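Local coordinates for anthranilate-CoA ligase (PDB 4WV3), which is an AMP-binding enzyme of the ANL superfamily, with a large N-terminal part and a smaller C-terminal domain, at residues Asn11-Leu16 with Ser76-Val81; Ile80-Ala85 with Thr157-Ala162; Asn265-Tyr270 with Glu295-Ala300; Arg288-Ala293 with Thr309-Ile314. All blocks are in the same frame, centred on the assembly; numbering follows the deposited sequence.

How the contacts relate
From the N terminus, contact 1 closes the first loop: residues 11-16 meet helix 71-83. Contact 2 starts on the end of that same helix and closes the next loop, to residues 157-162. The two share Ile80 and Val81, and their centres are 7 Å apart. Contacts 3 and 4 come later in the chain, and their segments alternate, so their loops cross. Contact 3 joins the starts of helices 267-274 and 299-309. Contact 4 pairs strand 289-292 with strand 313-318. Both touch the ligand 3UK. Contact 2 lies far from this pair, its centre about 38 Å from that of contact 3, on the opposite side of the chain's centre.

Contact 1: residues Asn11-Leu16 with Ser76-Val81; sequences NAVDIL and SFFGIV
The ring of Phe78 fills the tight half of this contact. Leu16 CB sits over one face in a CH-pi contact, 4.2 Å from the centroid of the Phe78 ring and 15° off its normal. Phe77 CD2 lies over the opposite face. The ring edge meets backbone and Ile15 CB. Phe78 CE1 lies 3.6 Å from Ala12 O, which is in the ring plane, and Phe78 CD1 lies 3.9 Å from Val13 CA. Leu228 and Ile229 of helix 221-234 also neighbour the ring.

Residues 11-14 form a type I beta turn that leads into helix 14-17. Asn11 closes an Asx turn, its OD1 accepting from Val13 N at 3.0 Å on a lone pair. Asn11 CG is anti to the backbone N (chi1 -163°), which brings the amide to the end of helix 71-83. There Asn11 ND2 donates to Val81 O over 3.3 Å, tilted 30° from the carbonyl plane. Using both ends of the amide, the two bonds would favour this rotation.

Packing here falls to one branch: Val81 CG1 meets Ala12 CB at 3.7 Å. All touching residues are buried. The more open side is that of partly exposed Asp14, whose OD2 forms a salt bridge with Arg18.

Contact 2: residues Ile80-Ala85 with Thr157-Ala162; sequences IVKLGA and TTLEAA
Lys82 NZ is held by three groups. Glu17 OE2 makes a salt bridge to it, Asn46 OD1 a hydrogen bond, and Leu159 O a weak bond at 3.1 Å from Lys82 NZ. Lys82 lies in the last turn of helix 71-83, which closes with a Schellman motif. Gly84 has a positive phi of 91° there. Gly84 N bonds back to Val81 O at 3.0 Å, and Ala85 N bonds weakly to Ile80 O.

The loop 157-162 runs past this helix end without regular structure. Ala162 N donates to Lys82 O at 3.0 Å with an N-H...O angle of 163°. This gives the helix-end carbonyl a partner from the loop. Ala162 CB rests near Leu83 O, 3.5 Å away.

Lys82 CG is anti to the backbone N (chi1 -176°) and the chain stays extended beyond it, which lays the methylenes along the loop before NZ reaches the polar cluster. The Leu159 side chain runs antiparallel beside it. Lys82 CD meets Leu159 CD2 at 3.9 Å, and Lys82 CG lies 4.0 Å from Ala161 CB.

Contact 3: residues Asn265-Tyr270 with Glu295-Ala300; sequences NAPTGY and EALPAA. With 3UK (5'-O-[(S)-[(2-aminobenzoyl)oxy](hydroxy)phosphoryl]adenosine), chain C.
A proline ring joins these segments, and it faces backbone carbonyls as much as side chains. Pro267 CG lies 3.3 Å from Glu295 O and 3.7 Å from Ala296 O. The contact between the segments is made by carbon atoms against these oxygens and against Leu297 and Pro298. Pro267 CB is 4.0 Å from Leu297 CD1 and also 4.0 Å from Pro298 CD. With Leu297 CG anti to the backbone N (chi1 177°), its CD1 is carried over to Pro267 CB and obliquely to the Tyr270 ring.

Helices 267-274 and 299-309 both start here, after strands 262-265 and 289-292, which run parallel and adjacent in the large mixed sheet. Ala266 is the N-cap of helix 267-274, and its O takes the N-H groups of both Gly269 and Tyr270. Pro298 is the N-cap of helix 299-309. Tyr270 OH bonds to Val291 O, which ties the ring to the sheet.

The loop at 295-296 borders the adenine of 3UK. Ala296 N is 3.2 Å from C17 of 3UK, and Ala296 CB is 3.8 Å from the same C17. The Glu295 carboxylate leaves this contact: OE2 accepts from Ile507 N, and OE1 makes a salt bridge with Arg509.

Contact 4: residues Arg288-Ala293 with Thr309-Ile314; sequences RLCVSA and TGVDII. With 3UK (5'-O-[(S)-[(2-aminobenzoyl)oxy](hydroxy)phosphoryl]adenosine), chain C.
Backbone bonds make Cys290 and Ile313, then Val291 and Ile314, bridged pairs of two parallel strands. Cys290 N donates to Asp312 O at 3.1 Å. Ser292 N donates to Ile314 O at 2.9 Å. Between them Ile314 N donates to Cys290 O, but this bond is modelled so short that its length is doubtful.

Apolar contacts lie on both faces. On the face of Cys290 and Ile313, Cys290 CB meets Ile313 CG1 at 3.8 Å. Cys290 SG is anti to the carbonyl carbon (chi1 -70°) and reaches Val311 CG1 at 3.7 Å. Ile313 CG2 touches Ser292 CB at 3.6 Å. On the face of Val291 and Ile314, Leu289 CD2 leans across to Ile314 CG1, 4.2 Å away.

The ligand contact is just beyond strand 289-292, where Ala293 CB lies 3.5 Å from C28, in the aminobenzoyl ring of 3UK.

The two strands belong to a beta-alpha-beta crossover through helix 299-309. Trp305 of that helix and Tyr270 of helix 267-274 pack on Cys290 and Ile313, while strand 262-265 pairs with the other edge of strand 289-292.

Contact 1: residues Asn11-Leu16 with Ser76-Val81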
loop_
_atom_site.group_PDB
_atom_site.type_symbol
_atom_site.label_atom_id
_atom_site.label_comp_id
_atom_site.label_asym_id
_atom_site.label_seq_id
_atom_site.Cartn_x
_atom_site.Cartn_y
_atom_site.Cartn_z
ATOM N N ASN A 11 22.957 4.815 -4.883
ATOM C CA ASN A 11 22.107 5.538 -3.947
ATOM C C ASN A 11 20.748 5.814 -4.578
ATOM O O ASN A 11 20.665 6.242 -5.730
ATOM C CB ASN A 11 22.771 6.845 -3.506
ATOM C CG ASN A 11 22.142 7.424 -2.253
ATOM O OD1 ASN A 11 21.048 7.986 -2.296
ATOM N ND2 ASN A 11 22.837 7.296 -1.128
ATOM N N ALA A 12 19.684 5.568 -3.819
ATOM C CA ALA A 12 18.321 5.687 -4.329
ATOM C C ALA A 12 17.915 7.129 -4.629
ATOM O O ALA A 12 16.842 7.373 -5.178
ATOM C CB ALA A 12 17.337 5.045 -3.360
ATOM N N VAL A 13 18.772 8.082 -4.276
ATOM C CA VAL A 13 18.518 9.480 -4.603
ATOM C C VAL A 13 18.645 9.685 -6.112
ATOM O O VAL A 13 18.205 10.700 -6.655
ATOM C CB VAL A 13 19.477 10.430 -3.853
ATOM C CG1 VAL A 13 20.861 10.398 -4.481
ATOM C CG2 VAL A 13 18.924 11.849 -3.837
ATOM N N ASP A 14 19.237 8.704 -6.787
ATOM C CA ASP A 14 19.361 8.735 -8.238
ATOM C C ASP A 14 17.993 8.679 -8.909
ATOM O O ASP A 14 17.833 9.147 -10.033
ATOM C CB ASP A 14 20.236 7.582 -8.731
ATOM C CG ASP A 14 20.432 7.605 -10.233
ATOM O OD1 ASP A 14 21.239 8.426 -10.717
ATOM O OD2 ASP A 14 19.777 6.803 -10.928
ATOM N N ILE A 15 17.016 8.102 -8.214
ATOM C CA ILE A 15 15.633 8.071 -8.685
ATOM C C ILE A 15 15.171 9.483 -9.033
ATOM O O ILE A 15 14.501 9.704 -10.044
ATOM C CB ILE A 15 14.696 7.453 -7.623
ATOM C CG1 ILE A 15 14.994 5.962 -7.453
ATOM C CG2 ILE A 15 13.235 7.652 -7.999
ATOM C CD1 ILE A 15 14.698 5.136 -8.686
ATOM N N LEU A 16 15.561 10.437 -8.195
ATOM C CA LEU A 16 15.299 11.846 -8.444
ATOM C C LEU A 16 16.367 12.454 -9.349
ATOM O O LEU A 16 16.055 13.197 -10.279
ATOM C CB LEU A 16 15.248 12.610 -7.119
ATOM C CG LEU A 16 15.465 14.125 -7.174
ATOM C CD1 LEU A 16 14.323 14.823 -7.901
ATOM C CD2 LEU A 16 15.648 14.693 -5.773
ATOM N N SER A 76 12.120 15.580 2.423
ATOM C CA SER A 76 12.696 14.968 3.614
ATOM C C SER A 76 13.186 13.563 3.287
ATOM O O SER A 76 14.285 13.176 3.679
ATOM C CB SER A 76 11.675 14.915 4.751
ATOM O OG SER A 76 11.318 16.218 5.178
ATOM N N PHE A 77 12.364 12.814 2.559
ATOM C CA PHE A 77 12.689 11.439 2.190
ATOM C C PHE A 77 13.995 11.348 1.406
ATOM O O PHE A 77 14.891 10.585 1.766
ATOM C CB PHE A 77 11.547 10.817 1.383
ATOM C CG PHE A 77 11.792 9.386 0.989
ATOM C CD1 PHE A 77 11.502 8.354 1.867
ATOM C CD2 PHE A 77 12.309 9.074 -0.258
ATOM C CE1 PHE A 77 11.725 7.037 1.510
ATOM C CE2 PHE A 77 12.536 7.759 -0.620
ATOM C CZ PHE A 77 12.243 6.738 0.264
ATOM N N PHE A 78 14.101 12.127 0.336
ATOM C CA PHE A 78 15.298 12.099 -0.496
ATOM C C PHE A 78 16.485 12.781 0.174
ATOM O O PHE A 78 17.636 12.513 -0.168
ATOM C CB PHE A 78 15.020 12.698 -1.875
ATOM C CG PHE A 78 14.322 11.752 -2.809
ATOM C CD1 PHE A 78 15.023 10.731 -3.427
ATOM C CD2 PHE A 78 12.967 11.878 -3.064
ATOM C CE1 PHE A 78 14.387 9.853 -4.285
ATOM C CE2 PHE A 78 12.325 11.003 -3.921
ATOM C CZ PHE A 78 13.037 9.990 -4.532
ATOM N N GLY A 79 16.205 13.656 1.132
ATOM C CA GLY A 79 17.255 14.265 1.926
ATOM C C GLY A 79 17.904 13.235 2.832
ATOM O O GLY A 79 19.122 13.225 3.010
ATOM N N ILE A 80 17.077 12.363 3.402
ATOM C CA ILE A 80 17.548 11.296 4.278
ATOM C C ILE A 80 18.302 10.224 3.493
ATOM O O ILE A 80 19.388 9.800 3.889
ATOM C CB ILE A 80 16.371 10.630 5.018
ATOM C CG1 ILE A 80 15.684 11.632 5.946
ATOM C CG2 ILE A 80 16.848 9.425 5.810
ATOM C CD1 ILE A 80 14.288 11.217 6.354
ATOM N N VAL A 81 17.716 9.794 2.380
ATOM C CA VAL A 81 18.292 8.732 1.559
ATOM C C VAL A 81 19.653 9.118 0.979
ATOM O O VAL A 81 20.596 8.326 1.007
ATOM C CB VAL A 81 17.333 8.324 0.419
ATOM C CG1 VAL A 81 18.026 7.398 -0.567
ATOM C CG2 VAL A 81 16.084 7.667 0.990
#

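Contact 2: residues Ile80-Ala85 with Thr157-Ala162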
loop_
_atom_site.group_PDB
_atom_site.type_symbol
_atom_site.label_atom_id
_atom_site.label_comp_id
_atom_site.label_asym_id
_atom_site.label_seq_id
_atom_site.Cartn_x
_atom_site.Cartn_y
_atom_site.Cartn_z
ATOM N N ILE A 80 17.077 12.363 3.402
ATOM C CA ILE A 80 17.548 11.296 4.278
ATOM C C ILE A 80 18.302 10.224 3.493
ATOM O O ILE A 80 19.388 9.800 3.889
ATOM C CB ILE A 80 16.371 10.630 5.018
ATOM C CG1 ILE A 80 15.684 11.632 5.946
ATOM C CG2 ILE A 80 16.848 9.425 5.810
ATOM C CD1 ILE A 80 14.288 11.217 6.354
ATOM N N VAL A 81 17.716 9.794 2.380
ATOM C CA VAL A 81 18.292 8.732 1.559
ATOM C C VAL A 81 19.653 9.118 0.979
ATOM O O VAL A 81 20.596 8.326 1.007
ATOM C CB VAL A 81 17.333 8.324 0.419
ATOM C CG1 VAL A 81 18.026 7.398 -0.567
ATOM C CG2 VAL A 81 16.084 7.667 0.990
ATOM N N LYS A 82 19.753 10.341 0.465
ATOM C CA LYS A 82 20.995 10.826 -0.127
ATOM C C LYS A 82 22.124 10.873 0.896
ATOM O O LYS A 82 23.295 10.688 0.560
ATOM C CB LYS A 82 20.791 12.212 -0.741
ATOM C CG LYS A 82 22.014 12.755 -1.459
ATOM C CD LYS A 82 21.677 13.990 -2.270
ATOM C CE LYS A 82 22.895 14.496 -3.019
ATOM N NZ LYS A 82 22.555 15.627 -3.924
ATOM N N LEU A 83 21.762 11.114 2.151
ATOM C CA LEU A 83 22.739 11.217 3.225
ATOM C C LEU A 83 23.251 9.841 3.639
ATOM O O LEU A 83 24.262 9.725 4.332
ATOM C CB LEU A 83 22.123 11.933 4.426
ATOM C CG LEU A 83 23.112 12.549 5.412
ATOM C CD1 LEU A 83 24.011 13.532 4.683
ATOM C CD2 LEU A 83 22.376 13.230 6.554
ATOM N N GLY A 84 22.548 8.799 3.206
ATOM C CA GLY A 84 22.898 7.439 3.571
ATOM C C GLY A 84 22.175 7.006 4.831
ATOM O O GLY A 84 22.390 5.906 5.340
ATOM N N ALA A 85 21.317 7.886 5.337
ATOM C CA ALA A 85 20.519 7.586 6.519
ATOM C C ALA A 85 19.278 6.794 6.126
ATOM O O ALA A 85 18.921 6.728 4.951
ATOM C CB ALA A 85 20.135 8.868 7.238
ATOM N N THR A 157 22.382 24.405 -1.073
ATOM C CA THR A 157 21.569 23.549 -1.931
ATOM C C THR A 157 22.399 22.467 -2.616
ATOM O O THR A 157 21.894 21.731 -3.464
ATOM C CB THR A 157 20.830 24.370 -3.000
ATOM O OG1 THR A 157 21.783 25.049 -3.828
ATOM C CG2 THR A 157 19.916 25.393 -2.345
ATOM N N THR A 158 23.672 22.376 -2.247
ATOM C CA THR A 158 24.551 21.352 -2.798
ATOM C C THR A 158 24.892 20.297 -1.749
ATOM O O THR A 158 25.051 20.608 -0.568
ATOM C CB THR A 158 25.850 21.957 -3.364
ATOM O OG1 THR A 158 26.512 22.715 -2.344
ATOM C CG2 THR A 158 25.544 22.864 -4.544
ATOM N N LEU A 159 24.999 19.049 -2.192
ATOM C CA LEU A 159 25.294 17.937 -1.299
ATOM C C LEU A 159 25.849 16.756 -2.086
ATOM O O LEU A 159 25.396 16.473 -3.195
ATOM C CB LEU A 159 24.031 17.513 -0.544
ATOM C CG LEU A 159 24.148 16.313 0.397
ATOM C CD1 LEU A 159 25.123 16.607 1.525
ATOM C CD2 LEU A 159 22.786 15.924 0.949
ATOM N N GLU A 160 26.835 16.073 -1.514
ATOM C CA GLU A 160 27.386 14.874 -2.129
ATOM C C GLU A 160 26.667 13.635 -1.610
ATOM O O GLU A 160 26.497 13.468 -0.402
ATOM C CB GLU A 160 28.887 14.760 -1.852
ATOM C CG GLU A 160 29.740 15.809 -2.550
ATOM C CD GLU A 160 29.942 15.521 -4.028
ATOM O OE1 GLU A 160 29.412 14.504 -4.522
ATOM O OE2 GLU A 160 30.638 16.315 -4.696
ATOM N N ALA A 161 26.244 12.772 -2.528
ATOM C CA ALA A 161 25.569 11.536 -2.155
ATOM C C ALA A 161 26.528 10.605 -1.424
ATOM O O ALA A 161 27.706 10.517 -1.771
ATOM C CB ALA A 161 24.987 10.853 -3.384
ATOM N N ALA A 162 26.020 9.917 -0.408
ATOM C CA ALA A 162 26.841 9.015 0.391
ATOM C C ALA A 162 27.282 7.804 -0.423
ATOM O O ALA A 162 26.554 7.329 -1.294
ATOM C CB ALA A 162 26.085 8.576 1.635
#

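Contact 3: residues Asn265-Tyr270 with Glu295-Ala300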
loop_
_atom_site.group_PDB
_atom_site.type_symbol
_atom_site.label_atom_id
_atom_site.label_comp_id
_atom_site.label_asym_id
_atom_site.label_seq_id
_atom_site.Cartn_x
_atom_site.Cartn_y
_atom_site.Cartn_z
ATOM N N ASN A 265 -5.492 3.285 -6.225
ATOM C CA ASN A 265 -6.437 3.210 -5.117
ATOM C C ASN A 265 -6.664 1.765 -4.686
ATOM O O ASN A 265 -6.139 0.836 -5.297
ATOM C CB ASN A 265 -7.770 3.864 -5.500
ATOM C CG ASN A 265 -8.553 4.347 -4.292
ATOM O OD1 ASN A 265 -8.318 3.903 -3.168
ATOM N ND2 ASN A 265 -9.493 5.257 -4.520
ATOM N N ALA A 266 -7.441 1.587 -3.624
ATOM C CA ALA A 266 -7.825 0.263 -3.153
ATOM C C ALA A 266 -9.279 0.018 -3.540
ATOM O O ALA A 266 -10.023 0.974 -3.758
ATOM C CB ALA A 266 -7.647 0.171 -1.642
ATOM N N PRO A 267 -9.685 -1.260 -3.644
ATOM C CA PRO A 267 -11.072 -1.615 -3.969
ATOM C C PRO A 267 -12.096 -0.911 -3.082
ATOM O O PRO A 267 -13.179 -0.567 -3.555
ATOM C CB PRO A 267 -11.107 -3.121 -3.717
ATOM C CG PRO A 267 -9.730 -3.567 -4.033
ATOM C CD PRO A 267 -8.824 -2.455 -3.574
ATOM N N THR A 268 -11.753 -0.694 -1.816
ATOM C CA THR A 268 -12.640 0.011 -0.900
ATOM C C THR A 268 -12.771 1.484 -1.287
ATOM O O THR A 268 -13.781 2.124 -0.995
ATOM C CB THR A 268 -12.164 -0.106 0.566
ATOM O OG1 THR A 268 -13.107 0.538 1.429
ATOM C CG2 THR A 268 -10.796 0.538 0.745
ATOM N N GLY A 269 -11.747 2.011 -1.951
ATOM C CA GLY A 269 -11.760 3.388 -2.410
ATOM C C GLY A 269 -12.528 3.533 -3.707
ATOM O O GLY A 269 -13.257 4.506 -3.903
ATOM N N TYR A 270 -12.363 2.559 -4.598
ATOM C CA TYR A 270 -13.100 2.543 -5.856
ATOM C C TYR A 270 -14.595 2.372 -5.609
ATOM O O TYR A 270 -15.420 2.961 -6.306
ATOM C CB TYR A 270 -12.589 1.429 -6.772
ATOM C CG TYR A 270 -11.254 1.717 -7.422
ATOM C CD1 TYR A 270 -11.144 2.660 -8.437
ATOM C CD2 TYR A 270 -10.108 1.037 -7.034
ATOM C CE1 TYR A 270 -9.927 2.925 -9.039
ATOM C CE2 TYR A 270 -8.886 1.294 -7.631
ATOM C CZ TYR A 270 -8.801 2.238 -8.633
ATOM O OH TYR A 270 -7.587 2.497 -9.228
ATOM N N GLU A 295 -5.989 -5.042 -1.508
ATOM C CA GLU A 295 -6.821 -6.244 -1.469
ATOM C C GLU A 295 -7.338 -6.564 -2.867
ATOM O O GLU A 295 -7.282 -5.719 -3.762
ATOM C CB GLU A 295 -7.989 -6.087 -0.489
ATOM C CG GLU A 295 -7.588 -6.139 0.981
ATOM C CD GLU A 295 -8.771 -6.371 1.904
ATOM O OE1 GLU A 295 -9.856 -6.733 1.404
ATOM O OE2 GLU A 295 -8.616 -6.195 3.130
ATOM N N ALA A 296 -7.839 -7.781 -3.053
ATOM C CA ALA A 296 -8.313 -8.226 -4.360
ATOM C C ALA A 296 -9.464 -7.366 -4.880
ATOM O O ALA A 296 -10.450 -7.144 -4.179
ATOM C CB ALA A 296 -8.726 -9.689 -4.307
ATOM N N LEU A 297 -9.321 -6.879 -6.108
ATOM C CA LEU A 297 -10.360 -6.075 -6.743
ATOM C C LEU A 297 -11.435 -6.965 -7.357
ATOM O O LEU A 297 -11.161 -7.720 -8.291
ATOM C CB LEU A 297 -9.760 -5.172 -7.823
ATOM C CG LEU A 297 -10.761 -4.320 -8.609
ATOM C CD1 LEU A 297 -11.306 -3.186 -7.751
ATOM C CD2 LEU A 297 -10.139 -3.782 -9.887
ATOM N N PRO A 298 -12.666 -6.879 -6.828
ATOM C CA PRO A 298 -13.796 -7.667 -7.331
ATOM C C PRO A 298 -14.076 -7.366 -8.799
ATOM O O PRO A 298 -13.904 -6.227 -9.236
ATOM C CB PRO A 298 -14.967 -7.190 -6.465
ATOM C CG PRO A 298 -14.336 -6.639 -5.234
ATOM C CD PRO A 298 -13.055 -6.020 -5.697
ATOM N N ALA A 299 -14.499 -8.380 -9.547
ATOM C CA ALA A 299 -14.796 -8.214 -10.964
ATOM C C ALA A 299 -15.930 -7.216 -11.169
ATOM O O ALA A 299 -15.934 -6.459 -12.138
ATOM C CB ALA A 299 -15.143 -9.552 -11.593
ATOM N N ALA A 300 -16.884 -7.217 -10.241
ATOM C CA ALA A 300 -18.029 -6.316 -10.307
ATOM C C ALA A 300 -17.595 -4.856 -10.228
ATOM O O ALA A 300 -18.199 -3.986 -10.855
ATOM C CB ALA A 300 -19.022 -6.637 -9.196
HETATM C C10 3UK C . -2.620 -8.263 0.186
HETATM C C15 3UK C . -3.527 -8.160 -2.133
HETATM C C17 3UK C . -5.076 -9.420 -3.391
HETATM C C21 3UK C . -1.859 -9.558 0.146
HETATM C C26 3UK C . 1.056 -3.605 -1.363
HETATM C C28 3UK C . 0.734 -3.264 -3.731
HETATM O O01 3UK C . -0.602 -4.005 0.346
HETATM C C02 3UK C . 0.560 -4.136 0.032
HETATM O O03 3UK C . 1.537 -4.410 1.029
HETATM P P04 3UK C . 1.113 -4.814 2.508
HETATM O O05 3UK C . 2.405 -5.008 3.363
HETATM O O06 3UK C . 0.282 -6.187 2.545
HETATM C C07 3UK C . 0.445 -7.145 1.487
HETATM C C08 3UK C . -0.733 -8.076 1.514
HETATM O O09 3UK C . -1.914 -7.383 1.051
HETATM N N11 3UK C . -2.713 -7.691 -1.118
HETATM C C12 3UK C . -2.027 -6.596 -1.562
HETATM N N13 3UK C . -2.391 -6.359 -2.853
HETATM C C14 3UK C . -3.320 -7.315 -3.231
HETATM N N16 3UK C . -4.400 -9.196 -2.234
HETATM N N18 3UK C . -4.925 -8.657 -4.465
HETATM C C19 3UK C . -4.082 -7.614 -4.446
HETATM N N20 3UK C . -3.926 -6.801 -5.601
HETATM O O22 3UK C . -2.436 -10.479 1.052
HETATM C C23 3UK C . -0.519 -9.201 0.585
HETATM O O24 3UK C . 0.086 -10.312 1.275
HETATM O O25 3UK C . 0.292 -3.694 3.125
HETATM C C27 3UK C . 0.272 -3.745 -2.482
HETATM C C29 3UK C . 2.021 -2.635 -3.833
HETATM C C30 3UK C . 2.808 -2.498 -2.715
HETATM C C31 3UK C . 2.345 -2.975 -1.464
HETATM N N32 3UK C . 3.182 -2.829 -0.273
#

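Contact 4: residues Arg288-Ala293 with Thr309-Ile314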
loop_
_atom_site.group_PDB
_atom_site.type_symbol
_atom_site.label_atom_id
_atom_site.label_comp_id
_atom_site.label_asym_id
_atom_site.label_seq_id
_atom_site.Cartn_x
_atom_site.Cartn_y
_atom_site.Cartn_z
ATOM N N ARG A 288 -5.747 7.615 -18.100
ATOM C CA ARG A 288 -5.604 6.643 -19.178
ATOM C C ARG A 288 -5.537 5.240 -18.590
ATOM O O ARG A 288 -5.858 4.258 -19.257
ATOM C CB ARG A 288 -4.364 6.934 -20.032
ATOM C CG ARG A 288 -3.035 6.615 -19.364
ATOM C CD ARG A 288 -1.868 6.923 -20.296
ATOM N NE ARG A 288 -0.577 6.556 -19.720
ATOM C CZ ARG A 288 0.033 5.394 -19.932
ATOM N NH1 ARG A 288 -0.529 4.480 -20.710
ATOM N NH2 ARG A 288 1.208 5.145 -19.369
ATOM N N LEU A 289 -5.126 5.161 -17.328
ATOM C CA LEU A 289 -5.039 3.891 -16.617
ATOM C C LEU A 289 -5.284 4.077 -15.126
ATOM O O LEU A 289 -4.969 5.123 -14.557
ATOM C CB LEU A 289 -3.668 3.246 -16.828
ATOM C CG LEU A 289 -3.460 2.419 -18.098
ATOM C CD1 LEU A 289 -2.047 1.861 -18.141
ATOM C CD2 LEU A 289 -4.487 1.300 -18.177
ATOM N N CYS A 290 -5.851 3.053 -14.500
ATOM C CA CYS A 290 -6.027 3.039 -13.055
ATOM C C CYS A 290 -5.398 1.780 -12.474
ATOM O O CYS A 290 -5.316 0.751 -13.144
ATOM C CB CYS A 290 -7.509 3.113 -12.685
ATOM S SG CYS A 290 -8.283 4.710 -13.034
ATOM N N VAL A 291 -4.944 1.870 -11.228
ATOM C CA VAL A 291 -4.297 0.745 -10.565
ATOM C C VAL A 291 -4.974 0.447 -9.230
ATOM O O VAL A 291 -5.298 1.363 -8.472
ATOM C CB VAL A 291 -2.796 1.022 -10.328
ATOM C CG1 VAL A 291 -2.121 -0.176 -9.676
ATOM C CG2 VAL A 291 -2.107 1.375 -11.636
ATOM N N SER A 292 -5.192 -0.835 -8.952
ATOM C CA SER A 292 -5.791 -1.261 -7.691
ATOM C C SER A 292 -4.922 -2.300 -6.992
ATOM O O SER A 292 -4.342 -3.171 -7.640
ATOM C CB SER A 292 -7.191 -1.831 -7.927
ATOM O OG SER A 292 -7.768 -2.285 -6.716
ATOM N N ALA A 293 -4.836 -2.202 -5.669
ATOM C CA ALA A 293 -4.058 -3.153 -4.879
ATOM C C ALA A 293 -4.415 -2.970 -3.407
ATOM O O ALA A 293 -5.272 -2.156 -3.070
ATOM C CB ALA A 293 -2.584 -2.781 -4.896
ATOM N N THR A 309 -16.307 5.011 -16.504
ATOM C CA THR A 309 -15.156 5.838 -16.837
ATOM C C THR A 309 -14.589 5.488 -18.210
ATOM O O THR A 309 -14.089 6.358 -18.925
ATOM C CB THR A 309 -14.046 5.693 -15.774
ATOM O OG1 THR A 309 -14.633 5.665 -14.467
ATOM C CG2 THR A 309 -13.068 6.853 -15.860
ATOM N N GLY A 310 -14.679 4.215 -18.577
ATOM C CA GLY A 310 -14.096 3.737 -19.817
ATOM C C GLY A 310 -12.643 3.360 -19.612
ATOM O O GLY A 310 -11.979 2.865 -20.525
ATOM N N VAL A 311 -12.153 3.592 -18.399
ATOM C CA VAL A 311 -10.759 3.338 -18.062
ATOM C C VAL A 311 -10.573 1.972 -17.409
ATOM O O VAL A 311 -11.275 1.624 -16.461
ATOM C CB VAL A 311 -10.207 4.430 -17.123
ATOM C CG1 VAL A 311 -8.811 4.069 -16.644
ATOM C CG2 VAL A 311 -10.201 5.776 -17.826
ATOM N N ASP A 312 -9.624 1.201 -17.929
ATOM C CA ASP A 312 -9.280 -0.090 -17.350
ATOM C C ASP A 312 -8.562 0.096 -16.019
ATOM O O ASP A 312 -7.772 1.025 -15.857
ATOM C CB ASP A 312 -8.375 -0.878 -18.299
ATOM C CG ASP A 312 -9.071 -1.263 -19.587
ATOM O OD1 ASP A 312 -8.437 -1.156 -20.657
ATOM O OD2 ASP A 312 -10.245 -1.682 -19.531
ATOM N N ILE A 313 -8.838 -0.791 -15.069
ATOM C CA ILE A 313 -8.111 -0.794 -13.807
ATOM C C ILE A 313 -7.115 -1.946 -13.772
ATOM O O ILE A 313 -7.479 -3.099 -14.006
ATOM C CB ILE A 313 -9.052 -0.919 -12.596
ATOM C CG1 ILE A 313 -9.988 0.286 -12.514
ATOM C CG2 ILE A 313 -8.248 -1.036 -11.314
ATOM C CD1 ILE A 313 -10.849 0.295 -11.270
ATOM N N ILE A 314 -5.856 -1.632 -13.486
ATOM C CA ILE A 314 -4.826 -2.657 -13.389
ATOM C C ILE A 314 -4.702 -3.152 -11.952
ATOM O O ILE A 314 -4.176 -2.452 -11.087
ATOM C CB ILE A 314 -3.458 -2.134 -13.870
ATOM C CG1 ILE A 314 -3.566 -1.604 -15.301
ATOM C CG2 ILE A 314 -2.405 -3.230 -13.775
ATOM C CD1 ILE A 314 -4.053 -2.634 -16.300
HETATM C C10 3UK C . -2.620 -8.263 0.186
HETATM C C15 3UK C . -3.527 -8.160 -2.133
HETATM C C17 3UK C . -5.076 -9.420 -3.391
HETATM C C21 3UK C . -1.859 -9.558 0.146
HETATM C C26 3UK C . 1.056 -3.605 -1.363
HETATM C C28 3UK C . 0.734 -3.264 -3.731
HETATM O O01 3UK C . -0.602 -4.005 0.346
HETATM C C02 3UK C . 0.560 -4.136 0.032
HETATM O O03 3UK C . 1.537 -4.410 1.029
HETATM P P04 3UK C . 1.113 -4.814 2.508
HETATM O O05 3UK C . 2.405 -5.008 3.363
HETATM O O06 3UK C . 0.282 -6.187 2.545
HETATM C C07 3UK C . 0.445 -7.145 1.487
HETATM C C08 3UK C . -0.733 -8.076 1.514
HETATM O O09 3UK C . -1.914 -7.383 1.051
HETATM N N11 3UK C . -2.713 -7.691 -1.118
HETATM C C12 3UK C . -2.027 -6.596 -1.562
HETATM N N13 3UK C . -2.391 -6.359 -2.853
HETATM C C14 3UK C . -3.320 -7.315 -3.231
HETATM N N16 3UK C . -4.400 -9.196 -2.234
HETATM N N18 3UK C . -4.925 -8.657 -4.465
HETATM C C19 3UK C . -4.082 -7.614 -4.446
HETATM N N20 3UK C . -3.926 -6.801 -5.601
HETATM O O22 3UK C . -2.436 -10.479 1.052
HETATM C C23 3UK C . -0.519 -9.201 0.585
HETATM O O24 3UK C . 0.086 -10.312 1.275
HETATM O O25 3UK C . 0.292 -3.694 3.125
HETATM C C27 3UK C . 0.272 -3.745 -2.482
HETATM C C29 3UK C . 2.021 -2.635 -3.833
HETATM C C30 3UK C . 2.808 -2.498 -2.715
HETATM C C31 3UK C . 2.345 -2.975 -1.464
HETATM N N32 3UK C . 3.182 -2.829 -0.273
#